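Local coordinates for protein TSSL (PDB 4ACK) that is the cytoplasmic domain of a TssL (DotU) protein, which probably belongs to the inner-membrane complex of a type VI secretion system, at residues C58-F63 and N114-I119; Y102-T107 and L146-E151. All coordinates share one frame; numbering follows the deposited sequence.

In the fold
Both contacts lie in the all-helical cytoplasmic domain, and neither is a surface contact: most of the residues that touch are buried. Helix 118-129 carries one side of contact 1 and only borders contact 2, where its Ile124 touches Thr107. Contact 1 joins helix 55-79 to the loop that enters helix 118-129 and to its first turn. Contact 2 joins helix 99-112 to helix 143-153, the last helix of the modelled chain. Contact 1 has two separate meetings, one aromatic and one aliphatic. Contact 2 gathers round a single tyrosine. Their centres are about 13 Å apart, and helices 55-79 and 99-112 tie them together. Lys59 NZ is hydrogen-bonded to Tyr102 OH, and Phe63 meets Tyr102 edge-to-face.

Contact 1: C58-F63 and N114-I119; sequences CKYIVF and NIYPQI
Tyr60 lays the CD2-CE2 edge of its ring against Tyr116, whose ring is set obliquely to it. This joins helix 55-79 to the loop leading into helix 118-129, within the all-helical DotU fold. The ring centroids are 5.7 Å apart and the planes meet at 39°, an oblique pairing. Tyr60 CE2 lies 3.7 Å from Tyr116 CE1. The hydroxyl oxygen of Tyr116 comes to the edge of the Tyr60 ring, near its plane. The phenol of Tyr60 is used otherwise: its OH is hydrogen-bonded to Asn109 of helix 99-112. On one face of the Tyr116 ring sits Ile115 CG1, displaced toward the rim.

The next residue, Ile61, makes the second meeting, with Ile119 in the first turn of helix 118-129. The two side chains cross at about a right angle. Ile10 of helix 4-20 touches both isoleucines, and Leu49 of helix 30-52 also packs on Ile61, so several helices converge here. Ile119 has CG1 anti to its backbone N (chi1 -172°), which places CG2 between that N and the carbonyl carbon. This CG2 methyl meets Ile61 CD1 at 3.6 Å.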
ATOM      1  N   CYS A  58      -4.796  11.567  -4.267  1.00 28.58           N
ATOM      2  CA  CYS A  58      -3.414  11.198  -4.045  0.50 29.64           C
ATOM      3  C   CYS A  58      -3.314  10.298  -2.802  1.00 29.75           C
ATOM      4  O   CYS A  58      -2.699   9.233  -2.851  1.00 29.82           O
ATOM      5  CB  CYS A  58      -2.551  12.432  -3.890  0.50 29.04           C
ATOM      6  SG  CYS A  58      -2.443  13.415  -5.440  0.50 33.66           S
ATOM      7  N   LYS A  59      -3.944  10.724  -1.709  1.00 29.47           N
ATOM      8  CA  LYS A  59      -4.039   9.837  -0.524  1.00 27.60           C
ATOM      9  C   LYS A  59      -4.664   8.471  -0.816  1.00 25.86           C
ATOM     10  O   LYS A  59      -4.188   7.458  -0.321  1.00 26.85           O
ATOM     11  CB  LYS A  59      -4.761  10.531   0.635  1.00 26.56           C
ATOM     12  CG  LYS A  59      -5.127   9.576   1.826  1.00 28.94           C
ATOM     13  CD  LYS A  59      -5.719  10.404   2.995  1.00 32.37           C
ATOM     14  CE  LYS A  59      -7.238  10.673   2.673  1.00 33.09           C
ATOM     15  NZ  LYS A  59      -7.917  11.153   3.847  1.00 37.39           N
ATOM     16  N   TYR A  60      -5.712   8.408  -1.619  1.00 24.50           N
ATOM     17  CA  TYR A  60      -6.305   7.130  -1.873  1.00 24.67           C
ATOM     18  C   TYR A  60      -5.369   6.159  -2.608  1.00 24.90           C
ATOM     19  O   TYR A  60      -5.586   4.944  -2.644  1.00 24.03           O
ATOM     20  CB  TYR A  60      -7.591   7.286  -2.660  1.00 25.35           C
ATOM     21  CG  TYR A  60      -8.790   7.759  -1.853  1.00 27.57           C
ATOM     22  CD1 TYR A  60      -8.660   8.181  -0.505  1.00 27.40           C
ATOM     23  CD2 TYR A  60     -10.034   7.838  -2.458  1.00 27.82           C
ATOM     24  CE1 TYR A  60      -9.749   8.588   0.214  1.00 29.30           C
ATOM     25  CE2 TYR A  60     -11.154   8.256  -1.745  1.00 31.89           C
ATOM     26  CZ  TYR A  60     -11.007   8.619  -0.424  1.00 33.48           C
ATOM     27  OH  TYR A  60     -12.144   9.000   0.246  1.00 35.79           O
ATOM     28  N   ILE A  61      -4.370   6.700  -3.283  1.00 25.59           N
ATOM     29  CA  ILE A  61      -3.500   5.878  -4.079  1.00 25.05           C
ATOM     30  C   ILE A  61      -2.296   5.559  -3.192  1.00 25.85           C
ATOM     31  O   ILE A  61      -1.915   4.431  -3.133  1.00 27.00           O
ATOM     32  CB  ILE A  61      -3.030   6.653  -5.332  1.00 25.30           C
ATOM     33  CG1 ILE A  61      -4.177   6.784  -6.312  1.00 27.64           C
ATOM     34  CG2 ILE A  61      -1.775   5.983  -6.003  1.00 20.41           C
ATOM     35  CD1 ILE A  61      -3.945   7.998  -7.254  1.00 33.33           C
ATOM     36  N   VAL A  62      -1.741   6.546  -2.484  1.00 25.40           N
ATOM     37  CA  VAL A  62      -0.519   6.326  -1.741  1.00 27.35           C
ATOM     38  C   VAL A  62      -0.750   5.690  -0.316  1.00 28.78           C
ATOM     39  O   VAL A  62       0.067   4.930   0.153  1.00 26.71           O
ATOM     40  CB  VAL A  62       0.258   7.651  -1.597  1.00 28.31           C
ATOM     41  CG1 VAL A  62       1.526   7.556  -0.623  1.00 24.67           C
ATOM     42  CG2 VAL A  62       0.638   8.165  -3.015  1.00 27.76           C
ATOM     43  N   PHE A  63      -1.831   6.047   0.376  1.00 28.79           N
ATOM     44  CA  PHE A  63      -2.016   5.427   1.716  1.00 28.59           C
ATOM     45  C   PHE A  63      -2.051   3.863   1.680  1.00 28.07           C
ATOM     46  O   PHE A  63      -1.422   3.227   2.500  1.00 28.82           O
ATOM     47  CB  PHE A  63      -3.268   5.949   2.387  1.00 28.50           C
ATOM     48  CG  PHE A  63      -3.468   5.377   3.752  1.00 28.68           C
ATOM     49  CD1 PHE A  63      -4.106   4.135   3.918  1.00 26.99           C
ATOM     50  CD2 PHE A  63      -2.951   6.041   4.858  1.00 26.62           C
ATOM     51  CE1 PHE A  63      -4.275   3.598   5.215  1.00 27.94           C
ATOM     52  CE2 PHE A  63      -3.107   5.498   6.177  1.00 29.65           C
ATOM     53  CZ  PHE A  63      -3.757   4.294   6.335  1.00 27.74           C
ATOM     54  N   ASN A 114     -18.339   6.376  -9.203  1.00 52.72           N
ATOM     55  CA  ASN A 114     -17.506   6.226 -10.354  1.00 53.93           C
ATOM     56  C   ASN A 114     -16.804   7.490 -10.797  1.00 53.03           C
ATOM     57  O   ASN A 114     -16.795   7.802 -11.958  1.00 53.81           O
ATOM     58  CB  ASN A 114     -18.369   5.745 -11.480  1.00 54.96           C
ATOM     59  CG  ASN A 114     -17.640   4.888 -12.402  1.00 59.52           C
ATOM     60  OD1 ASN A 114     -16.880   5.369 -13.233  1.00 65.54           O
ATOM     61  ND2 ASN A 114     -17.829   3.596 -12.264  1.00 61.63           N
ATOM     62  N   ILE A 115     -16.172   8.170  -9.863  1.00 50.76           N
ATOM     63  CA  ILE A 115     -15.405   9.383 -10.134  1.00 48.89           C
ATOM     64  C   ILE A 115     -13.868   9.256 -10.236  1.00 46.57           C
ATOM     65  O   ILE A 115     -13.201  10.202 -10.658  1.00 47.03           O
ATOM     66  CB  ILE A 115     -15.738  10.544  -9.123  1.00 49.51           C
ATOM     67  CG1 ILE A 115     -15.737  10.049  -7.674  1.00 49.00           C
ATOM     68  CG2 ILE A 115     -17.075  11.247  -9.506  1.00 50.32           C
ATOM     69  CD1 ILE A 115     -15.839  11.166  -6.628  1.00 50.93           C
ATOM     70  N   TYR A 116     -13.301   8.101  -9.901  1.00 43.64           N
ATOM     71  CA  TYR A 116     -11.869   8.069  -9.597  1.00 39.49           C
ATOM     72  C   TYR A 116     -11.008   7.644 -10.757  1.00 37.50           C
ATOM     73  O   TYR A 116     -11.447   6.836 -11.549  1.00 37.26           O
ATOM     74  CB  TYR A 116     -11.656   7.123  -8.421  1.00 39.64           C
ATOM     75  CG  TYR A 116     -12.298   7.641  -7.174  1.00 37.57           C
ATOM     76  CD1 TYR A 116     -11.642   8.576  -6.370  1.00 37.73           C
ATOM     77  CD2 TYR A 116     -13.575   7.218  -6.810  1.00 35.49           C
ATOM     78  CE1 TYR A 116     -12.254   9.063  -5.208  1.00 41.22           C
ATOM     79  CE2 TYR A 116     -14.180   7.682  -5.638  1.00 38.48           C
ATOM     80  CZ  TYR A 116     -13.517   8.576  -4.849  1.00 38.74           C
ATOM     81  OH  TYR A 116     -14.143   9.008  -3.725  1.00 44.08           O
ATOM     82  N   PRO A 117      -9.768   8.152 -10.841  1.00 35.58           N
ATOM     83  CA  PRO A 117      -8.916   7.685 -11.926  1.00 35.41           C
ATOM     84  C   PRO A 117      -8.613   6.200 -11.801  1.00 35.09           C
ATOM     85  O   PRO A 117      -8.660   5.654 -10.701  1.00 33.81           O
ATOM     86  CB  PRO A 117      -7.630   8.455 -11.730  1.00 36.21           C
ATOM     87  CG  PRO A 117      -7.697   9.010 -10.321  1.00 36.45           C
ATOM     88  CD  PRO A 117      -9.147   9.224 -10.063  1.00 35.75           C
ATOM     89  N   GLN A 118      -8.270   5.566 -12.915  1.00 33.08           N
ATOM     90  CA  GLN A 118      -8.038   4.124 -12.968  1.00 33.81           C
ATOM     91  C   GLN A 118      -6.907   3.653 -12.036  1.00 31.48           C
ATOM     92  O   GLN A 118      -6.982   2.580 -11.487  1.00 29.58           O
ATOM     93  CB  GLN A 118      -7.691   3.700 -14.398  1.00 34.38           C
ATOM     94  CG  GLN A 118      -7.807   2.213 -14.594  1.00 41.00           C
ATOM     95  CD  GLN A 118      -9.275   1.749 -14.646  1.00 49.84           C
ATOM     96  OE1 GLN A 118     -10.229   2.490 -14.290  1.00 50.78           O
ATOM     97  NE2 GLN A 118      -9.463   0.531 -15.106  1.00 52.30           N
ATOM     98  N   ILE A 119      -5.883   4.477 -11.869  1.00 29.87           N
ATOM     99  CA  ILE A 119      -4.805   4.184 -10.932  1.00 30.84           C
ATOM    100  C   ILE A 119      -5.265   3.872  -9.439  1.00 30.88           C
ATOM    101  O   ILE A 119      -4.568   3.117  -8.708  1.00 29.48           O
ATOM    102  CB  ILE A 119      -3.698   5.259 -10.984  1.00 29.48           C
ATOM    103  CG1 ILE A 119      -2.495   4.803 -10.143  1.00 31.27           C
ATOM    104  CG2 ILE A 119      -4.221   6.671 -10.549  1.00 29.12           C
ATOM    105  CD1 ILE A 119      -1.216   5.570 -10.367  1.00 31.97           C
TER

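Contact 2: Y102-T107 and L146-E151; sequences YVFEIT and LAYKKE
Tyr148 receives Phe104 over one face of its ring, with the two rings tilted against each other. The planes meet obliquely at 40° and the centroids are 5.0 Å apart. Phe104 CD1 does most of the touching. It stands 3.4 Å above the plane of the Tyr148 ring, offset toward the rim, and lies 3.5 Å from Tyr148 CD2. Nearer the phenol end, Phe104 CB lies 3.9 Å from Tyr148 CZ. Contact thus runs along one side of the tyrosine from CG to the hydroxyl.

Thr107 takes the other half of the ring. Its CG2 methyl comes obliquely to Tyr148 CD1, at 3.5 Å. One helical turn separates Phe104 from Thr107, and Tyr148 packs against both. In this way helix 143-153 docks on helix 99-112 in the all-helical DotU domain. Tyr136 adds to the aromatic group: it meets Phe104 edge-to-face and also touches Tyr148. The phenol oxygen of Tyr148 is hydrogen-bonded to Asp108, next to Thr107 on helix 99-112, so one side chain has both apolar and polar holds on that helix.

Thr107 CG2 lies opposite the backbone N across the CA-CB bond, which carries the methyl to the tyrosine, while OG1 (chi1 -56°) turns back to its own helix. There OG1 donates to Val103 O at 2.8 Å. Val103 O also accepts from Thr107 N, and the two donors reach it from opposite faces of the carbonyl plane.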
ATOM      1  N   TYR A 102      -8.640   1.219   7.254  1.00 25.59           N
ATOM      2  CA  TYR A 102      -8.855   2.399   6.431  1.00 26.53           C
ATOM      3  C   TYR A 102      -8.698   2.094   4.907  1.00 27.17           C
ATOM      4  O   TYR A 102      -9.420   2.637   4.043  1.00 27.88           O
ATOM      5  CB  TYR A 102      -7.967   3.564   6.919  1.00 26.50           C
ATOM      6  CG  TYR A 102      -8.302   4.870   6.218  1.00 29.15           C
ATOM      7  CD1 TYR A 102      -9.615   5.320   6.127  1.00 29.86           C
ATOM      8  CD2 TYR A 102      -7.297   5.624   5.578  1.00 30.29           C
ATOM      9  CE1 TYR A 102      -9.908   6.550   5.445  1.00 30.69           C
ATOM     10  CE2 TYR A 102      -7.568   6.797   4.913  1.00 30.07           C
ATOM     11  CZ  TYR A 102      -8.876   7.260   4.845  1.00 32.61           C
ATOM     12  OH  TYR A 102      -9.122   8.454   4.190  1.00 36.43           O
ATOM     13  N   VAL A 103      -7.821   1.159   4.564  1.00 27.06           N
ATOM     14  CA  VAL A 103      -7.743   0.723   3.130  1.00 25.43           C
ATOM     15  C   VAL A 103      -9.096   0.252   2.634  1.00 24.54           C
ATOM     16  O   VAL A 103      -9.467   0.496   1.478  1.00 23.92           O
ATOM     17  CB  VAL A 103      -6.681  -0.387   2.951  1.00 24.86           C
ATOM     18  CG1 VAL A 103      -6.847  -1.170   1.624  1.00 24.30           C
ATOM     19  CG2 VAL A 103      -5.288   0.153   3.201  1.00 24.01           C
ATOM     20  N   PHE A 104      -9.848  -0.482   3.457  1.00 24.88           N
ATOM     21  CA  PHE A 104     -11.156  -0.955   2.957  1.00 24.45           C
ATOM     22  C   PHE A 104     -12.211   0.129   3.010  1.00 26.24           C
ATOM     23  O   PHE A 104     -13.145   0.151   2.186  1.00 26.57           O
ATOM     24  CB  PHE A 104     -11.609  -2.269   3.627  1.00 25.05           C
ATOM     25  CG  PHE A 104     -10.636  -3.385   3.380  1.00 25.09           C
ATOM     26  CD1 PHE A 104     -10.661  -4.082   2.184  1.00 25.99           C
ATOM     27  CD2 PHE A 104      -9.649  -3.682   4.333  1.00 27.19           C
ATOM     28  CE1 PHE A 104      -9.726  -5.104   1.915  1.00 26.52           C
ATOM     29  CE2 PHE A 104      -8.741  -4.683   4.106  1.00 27.42           C
ATOM     30  CZ  PHE A 104      -8.778  -5.413   2.879  1.00 27.17           C
ATOM     31  N   GLU A 105     -11.983   1.103   3.873  1.00 26.67           N
ATOM     32  CA  GLU A 105     -12.768   2.329   3.772  1.00 30.21           C
ATOM     33  C   GLU A 105     -12.497   3.084   2.459  1.00 28.51           C
ATOM     34  O   GLU A 105     -13.436   3.477   1.765  1.00 29.20           O
ATOM     35  CB  GLU A 105     -12.523   3.283   4.931  1.00 28.39           C
ATOM     36  CG  GLU A 105     -13.623   4.364   4.941  1.00 37.61           C
ATOM     37  CD  GLU A 105     -13.411   5.374   6.063  1.00 39.51           C
ATOM     38  OE1 GLU A 105     -12.971   4.954   7.133  1.00 41.50           O
ATOM     39  OE2 GLU A 105     -13.660   6.574   5.867  1.00 44.27           O
ATOM     40  N   ILE A 106     -11.226   3.289   2.111  1.00 29.02           N
ATOM     41  CA  ILE A 106     -10.874   3.808   0.756  1.00 26.09           C
ATOM     42  C   ILE A 106     -11.532   3.018  -0.360  1.00 26.68           C
ATOM     43  O   ILE A 106     -12.148   3.609  -1.303  1.00 27.51           O
ATOM     44  CB  ILE A 106      -9.358   3.818   0.563  1.00 26.29           C
ATOM     45  CG1 ILE A 106      -8.821   4.886   1.513  1.00 22.59           C
ATOM     46  CG2 ILE A 106      -8.973   4.045  -0.963  1.00 23.76           C
ATOM     47  CD1 ILE A 106      -7.276   4.902   1.686  1.00 26.08           C
ATOM     48  N   THR A 107     -11.448   1.698  -0.255  1.00 24.75           N
ATOM     49  CA  THR A 107     -11.967   0.824  -1.282  1.00 26.59           C
ATOM     50  C   THR A 107     -13.501   0.995  -1.413  1.00 29.01           C
ATOM     51  O   THR A 107     -14.000   1.096  -2.537  1.00 27.85           O
ATOM     52  CB  THR A 107     -11.588  -0.635  -1.013  1.00 26.16           C
ATOM     53  OG1 THR A 107     -10.131  -0.736  -0.890  1.00 30.10           O
ATOM     54  CG2 THR A 107     -12.105  -1.567  -2.117  1.00 26.82           C
ATOM     55  N   LEU A 146     -13.390 -11.351   0.147  1.00 29.73           N
ATOM     56  CA  LEU A 146     -13.381 -11.881  -1.202  1.00 32.04           C
ATOM     57  C   LEU A 146     -14.176 -11.007  -2.165  1.00 32.38           C
ATOM     58  O   LEU A 146     -13.797 -10.881  -3.335  1.00 32.82           O
ATOM     59  CB  LEU A 146     -13.941 -13.299  -1.248  1.00 32.22           C
ATOM     60  CG  LEU A 146     -13.282 -14.292  -0.303  1.00 35.38           C
ATOM     61  CD1 LEU A 146     -14.031 -15.572  -0.459  1.00 36.76           C
ATOM     62  CD2 LEU A 146     -11.805 -14.452  -0.606  1.00 36.58           C
ATOM     63  N   ALA A 147     -15.233 -10.383  -1.683  1.00 31.14           N
ATOM     64  CA  ALA A 147     -16.015  -9.506  -2.538  1.00 31.61           C
ATOM     65  C   ALA A 147     -15.230  -8.265  -2.967  1.00 31.62           C
ATOM     66  O   ALA A 147     -15.382  -7.820  -4.090  1.00 30.69           O
ATOM     67  CB  ALA A 147     -17.338  -9.117  -1.873  1.00 31.27           C
ATOM     68  N   TYR A 148     -14.436  -7.680  -2.054  1.00 31.01           N
ATOM     69  CA  TYR A 148     -13.630  -6.513  -2.362  1.00 31.59           C
ATOM     70  C   TYR A 148     -12.676  -6.819  -3.507  1.00 32.81           C
ATOM     71  O   TYR A 148     -12.475  -6.010  -4.393  1.00 32.59           O
ATOM     72  CB  TYR A 148     -12.753  -6.136  -1.192  1.00 30.31           C
ATOM     73  CG  TYR A 148     -13.434  -5.298  -0.187  1.00 32.07           C
ATOM     74  CD1 TYR A 148     -14.016  -4.079  -0.563  1.00 30.87           C
ATOM     75  CD2 TYR A 148     -13.525  -5.713   1.148  1.00 32.01           C
ATOM     76  CE1 TYR A 148     -14.633  -3.293   0.343  1.00 32.18           C
ATOM     77  CE2 TYR A 148     -14.153  -4.926   2.100  1.00 31.03           C
ATOM     78  CZ  TYR A 148     -14.702  -3.731   1.693  1.00 33.62           C
ATOM     79  OH  TYR A 148     -15.331  -2.957   2.607  1.00 31.09           O
ATOM     80  N   LYS A 149     -12.041  -7.976  -3.432  1.00 33.28           N
ATOM     81  CA  LYS A 149     -11.167  -8.463  -4.496  1.00 35.35           C
ATOM     82  C   LYS A 149     -11.902  -8.590  -5.819  1.00 35.56           C
ATOM     83  O   LYS A 149     -11.477  -8.017  -6.806  1.00 37.91           O
ATOM     84  CB  LYS A 149     -10.541  -9.801  -4.062  1.00 34.84           C
ATOM     85  CG  LYS A 149      -9.401  -9.539  -3.091  1.00 37.27           C
ATOM     86  CD  LYS A 149      -9.170 -10.579  -2.051  1.00 38.06           C
ATOM     87  CE  LYS A 149      -8.917 -11.852  -2.650  1.00 37.45           C
ATOM     88  NZ  LYS A 149      -8.761 -12.931  -1.636  1.00 40.99           N
ATOM     89  N   LYS A 150     -13.016  -9.290  -5.827  1.00 37.38           N
ATOM     90  CA  LYS A 150     -13.807  -9.524  -7.041  1.00 39.87           C
ATOM     91  C   LYS A 150     -14.239  -8.157  -7.602  1.00 40.24           C
ATOM     92  O   LYS A 150     -14.075  -7.858  -8.794  1.00 41.39           O
ATOM     93  CB  LYS A 150     -15.011 -10.430  -6.708  1.00 40.31           C
ATOM     94  CG  LYS A 150     -15.827 -10.952  -7.942  1.00 42.08           C
ATOM     95  CD  LYS A 150     -16.964 -11.856  -7.497  0.10 40.73           C
ATOM     96  CE  LYS A 150     -17.873 -12.229  -8.662  0.10 40.54           C
ATOM     97  NZ  LYS A 150     -19.036 -13.039  -8.204  0.10 40.25           N
ATOM     98  N   GLU A 151     -14.738  -7.291  -6.730  1.00 40.35           N
ATOM     99  CA  GLU A 151     -15.335  -6.038  -7.199  1.00 40.44           C
ATOM    100  C   GLU A 151     -14.295  -5.094  -7.793  1.00 39.89           C
ATOM    101  O   GLU A 151     -14.534  -4.475  -8.824  1.00 39.14           O
ATOM    102  CB  GLU A 151     -16.166  -5.377  -6.095  1.00 39.74           C
ATOM    103  CG  GLU A 151     -17.400  -6.197  -5.772  1.00 45.00           C
ATOM    104  CD  GLU A 151     -18.288  -6.411  -6.997  1.00 51.28           C
ATOM    105  OE1 GLU A 151     -18.770  -5.393  -7.534  1.00 54.08           O
ATOM    106  OE2 GLU A 151     -18.498  -7.574  -7.444  1.00 56.88           O
TER